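Local coordinates for COG1633: Uncharacterized conserved protein (Magnetospirillum magnetotacticum, PDB 2OH3), which is of uncharacterised function but binds zinc within a four-helix bundle and probably belongs with the rubrerythrin-like metalloproteins of the ferritin clan, at residues A[8-17]-A[109-117]. Sequence-based numbering, arbitrary orientation.
Sequences EFLAHAIALE and MEYYKEAAA. With IMD (imidazole), chain C.
Tyr111 and Tyr112 of helix 94-118 pack against His12 and Phe9 of antiparallel helix 6-33, the segment axes 11.3 Å apart at closest approach. With CG anti to the backbone N (chi1 170°), Tyr111 lays its ring on one face of the His12 imidazole, an offset stack with centroids 4.4 Å apart and planes at 9°. His12 ND1 donates to Glu8 O at 3.0 Å, in the imidazole plane but well above the carbonyl plane; His12 N reaches that oxygen from the opposite face. Replacing His12 by an alanine would probably strip one face of the Tyr111 ring of its stacking partner, leaving the phenol freer to turn. Phe9 fills the space beside the tyrosines: CE1 meets Tyr112 CD1 at 3.7 Å, the rings oblique, while Ala115 CB lies at the Phe9 ring edge. Tyr112 rests its OH against Ala13 CB and Leu16 CD1, and Phe131 packs edge-to-face with it. A water joins Tyr112 OH (2.9 Å) to Glu17 OE2 (2.7 Å), also hydrogen-bonded to His53; OE1 accepts from a bound imidazole molecule. Aromatic packing thus gives way to a polar network beside the zinc of Glu105, Glu135 and His138, about 6 Å from the Glu17 side chain, too far for direct coordination.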
# COMPACT_ATOMS: atom_id res chain seq x y z
N GLU A 8 -19.71 6.50 -4.24
CA GLU A 8 -18.84 5.43 -3.83
C GLU A 8 -18.07 4.86 -5.00
O GLU A 8 -16.87 4.65 -4.88
CB GLU A 8 -19.62 4.32 -3.13
CG GLU A 8 -20.12 4.71 -1.77
CD GLU A 8 -21.05 3.68 -1.16
OE1 GLU A 8 -21.78 2.98 -1.90
OE2 GLU A 8 -21.04 3.56 0.07
N PHE A 9 -18.75 4.64 -6.13
CA PHE A 9 -18.09 4.12 -7.33
C PHE A 9 -17.01 5.08 -7.86
O PHE A 9 -15.87 4.66 -8.11
CB PHE A 9 -19.11 3.81 -8.42
CG PHE A 9 -18.50 3.26 -9.70
CD1 PHE A 9 -18.21 1.92 -9.84
CD2 PHE A 9 -18.21 4.10 -10.77
CE1 PHE A 9 -17.66 1.43 -10.99
CE2 PHE A 9 -17.64 3.62 -11.91
CZ PHE A 9 -17.39 2.30 -12.04
N LEU A 10 -17.35 6.36 -7.98
CA LEU A 10 -16.40 7.34 -8.46
C LEU A 10 -15.21 7.48 -7.50
O LEU A 10 -14.08 7.63 -7.95
CB LEU A 10 -17.09 8.68 -8.69
CG LEU A 10 -18.14 8.63 -9.83
CD1 LEU A 10 -18.79 9.99 -9.95
CD2 LEU A 10 -17.52 8.16 -11.16
N ALA A 11 -15.44 7.37 -6.19
CA ALA A 11 -14.35 7.38 -5.21
C ALA A 11 -13.43 6.21 -5.41
O ALA A 11 -12.20 6.36 -5.35
CB ALA A 11 -14.89 7.40 -3.76
N HIS A 12 -14.01 5.04 -5.68
CA HIS A 12 -13.21 3.87 -5.98
C HIS A 12 -12.40 4.08 -7.26
O HIS A 12 -11.17 3.92 -7.30
CB HIS A 12 -14.07 2.62 -6.10
CG HIS A 12 -14.28 1.91 -4.80
ND1 HIS A 12 -15.25 2.29 -3.89
CD2 HIS A 12 -13.68 0.82 -4.28
CE1 HIS A 12 -15.22 1.47 -2.85
NE2 HIS A 12 -14.28 0.57 -3.06
N ALA A 13 -13.07 4.48 -8.32
CA ALA A 13 -12.40 4.69 -9.57
C ALA A 13 -11.24 5.69 -9.50
O ALA A 13 -10.17 5.43 -10.05
CB ALA A 13 -13.43 5.09 -10.64
N ILE A 14 -11.43 6.82 -8.82
CA ILE A 14 -10.36 7.81 -8.69
C ILE A 14 -9.18 7.21 -7.92
O ILE A 14 -8.02 7.43 -8.25
CB ILE A 14 -10.83 9.07 -7.94
CG1 ILE A 14 -11.78 9.85 -8.81
CG2 ILE A 14 -9.66 9.98 -7.63
CD1 ILE A 14 -12.44 11.02 -8.09
N ALA A 15 -9.49 6.51 -6.86
CA ALA A 15 -8.45 5.99 -6.01
C ALA A 15 -7.67 4.93 -6.75
O ALA A 15 -6.45 4.88 -6.62
CB ALA A 15 -9.04 5.46 -4.71
N LEU A 16 -8.37 4.10 -7.51
CA LEU A 16 -7.73 3.04 -8.30
C LEU A 16 -6.78 3.61 -9.31
O LEU A 16 -5.70 3.06 -9.52
CB LEU A 16 -8.75 2.13 -9.01
CG LEU A 16 -9.52 1.13 -8.12
CD1 LEU A 16 -10.73 0.48 -8.82
CD2 LEU A 16 -8.61 0.03 -7.52
N GLU A 17 -7.16 4.73 -9.93
CA GLU A 17 -6.35 5.42 -10.92
C GLU A 17 -5.19 6.22 -10.35
O GLU A 17 -4.10 6.20 -10.90
CB GLU A 17 -7.24 6.36 -11.76
CG GLU A 17 -8.16 5.60 -12.72
CD GLU A 17 -7.36 4.71 -13.69
OE1 GLU A 17 -6.12 4.90 -13.74
OE2 GLU A 17 -7.94 3.80 -14.36
N MSE A 109 -10.20 -4.59 -12.57
CA MSE A 109 -11.24 -5.09 -13.47
C MSE A 109 -12.34 -5.73 -12.70
O MSE A 109 -13.52 -5.47 -12.97
CB MSE A 109 -10.67 -6.15 -14.42
CG MSE A 109 -11.60 -6.56 -15.52
SE MSE A 109 -10.91 -8.13 -16.41
CE MSE A 109 -10.98 -9.36 -15.00
N GLU A 110 -11.96 -6.60 -11.77
CA GLU A 110 -12.94 -7.29 -10.96
C GLU A 110 -13.78 -6.36 -10.11
O GLU A 110 -14.97 -6.60 -9.96
CB GLU A 110 -12.26 -8.36 -10.11
CG GLU A 110 -11.89 -9.59 -10.96
CD GLU A 110 -11.25 -10.69 -10.14
OE1 GLU A 110 -10.85 -10.41 -8.98
OE2 GLU A 110 -11.16 -11.82 -10.68
N TYR A 111 -13.19 -5.32 -9.54
CA TYR A 111 -14.00 -4.31 -8.83
C TYR A 111 -15.06 -3.66 -9.72
O TYR A 111 -16.23 -3.49 -9.35
CB TYR A 111 -13.16 -3.18 -8.22
CG TYR A 111 -14.09 -2.07 -7.73
CD1 TYR A 111 -14.82 -2.22 -6.57
CD2 TYR A 111 -14.33 -0.95 -8.50
CE1 TYR A 111 -15.73 -1.26 -6.15
CE2 TYR A 111 -15.24 0.05 -8.07
CZ TYR A 111 -15.91 -0.11 -6.91
OH TYR A 111 -16.81 0.83 -6.47
N TYR A 112 -14.64 -3.25 -10.90
CA TYR A 112 -15.58 -2.67 -11.84
C TYR A 112 -16.69 -3.65 -12.24
O TYR A 112 -17.84 -3.29 -12.26
CB TYR A 112 -14.84 -2.16 -13.06
CG TYR A 112 -13.96 -0.94 -12.77
CD1 TYR A 112 -14.41 0.13 -12.03
CD2 TYR A 112 -12.65 -0.90 -13.24
CE1 TYR A 112 -13.57 1.27 -11.78
CE2 TYR A 112 -11.82 0.17 -13.00
CZ TYR A 112 -12.28 1.26 -12.28
OH TYR A 112 -11.41 2.32 -12.06
N LYS A 113 -16.34 -4.89 -12.54
CA LYS A 113 -17.36 -5.88 -12.90
C LYS A 113 -18.36 -6.15 -11.78
O LYS A 113 -19.56 -6.34 -12.02
CB LYS A 113 -16.69 -7.20 -13.25
CG LYS A 113 -15.97 -7.21 -14.57
CD LYS A 113 -15.17 -8.49 -14.75
CE LYS A 113 -16.03 -9.71 -14.94
NZ LYS A 113 -16.85 -9.56 -16.17
N GLU A 114 -17.85 -6.21 -10.56
CA GLU A 114 -18.66 -6.48 -9.38
C GLU A 114 -19.62 -5.30 -9.10
O GLU A 114 -20.78 -5.51 -8.74
CB GLU A 114 -17.71 -6.69 -8.18
CG GLU A 114 -18.29 -7.38 -6.99
CD GLU A 114 -18.58 -8.84 -7.26
OE1 GLU A 114 -17.93 -9.44 -8.15
OE2 GLU A 114 -19.47 -9.38 -6.56
N ALA A 115 -19.13 -4.08 -9.27
CA ALA A 115 -19.95 -2.90 -9.10
C ALA A 115 -21.05 -2.85 -10.16
O ALA A 115 -22.22 -2.65 -9.83
CB ALA A 115 -19.09 -1.66 -9.16
N ALA A 116 -20.70 -3.07 -11.42
CA ALA A 116 -21.69 -3.07 -12.48
C ALA A 116 -22.81 -4.13 -12.29
O ALA A 116 -23.96 -3.90 -12.64
CB ALA A 116 -21.00 -3.26 -13.82
N ALA A 117 -22.46 -5.27 -11.70
CA ALA A 117 -23.39 -6.36 -11.47
C ALA A 117 -24.29 -6.12 -10.27
O ALA A 117 -25.46 -6.49 -10.28
CB ALA A 117 -22.62 -7.63 -11.26
N1 IMD C . -4.80 0.74 -15.94
C2 IMD C . -5.73 1.53 -15.39
N3 IMD C . -5.12 2.73 -15.09
C4 IMD C . -3.84 2.67 -15.44
C5 IMD C . -3.63 1.43 -15.99
O HOH W 1 -8.69 1.73 -12.79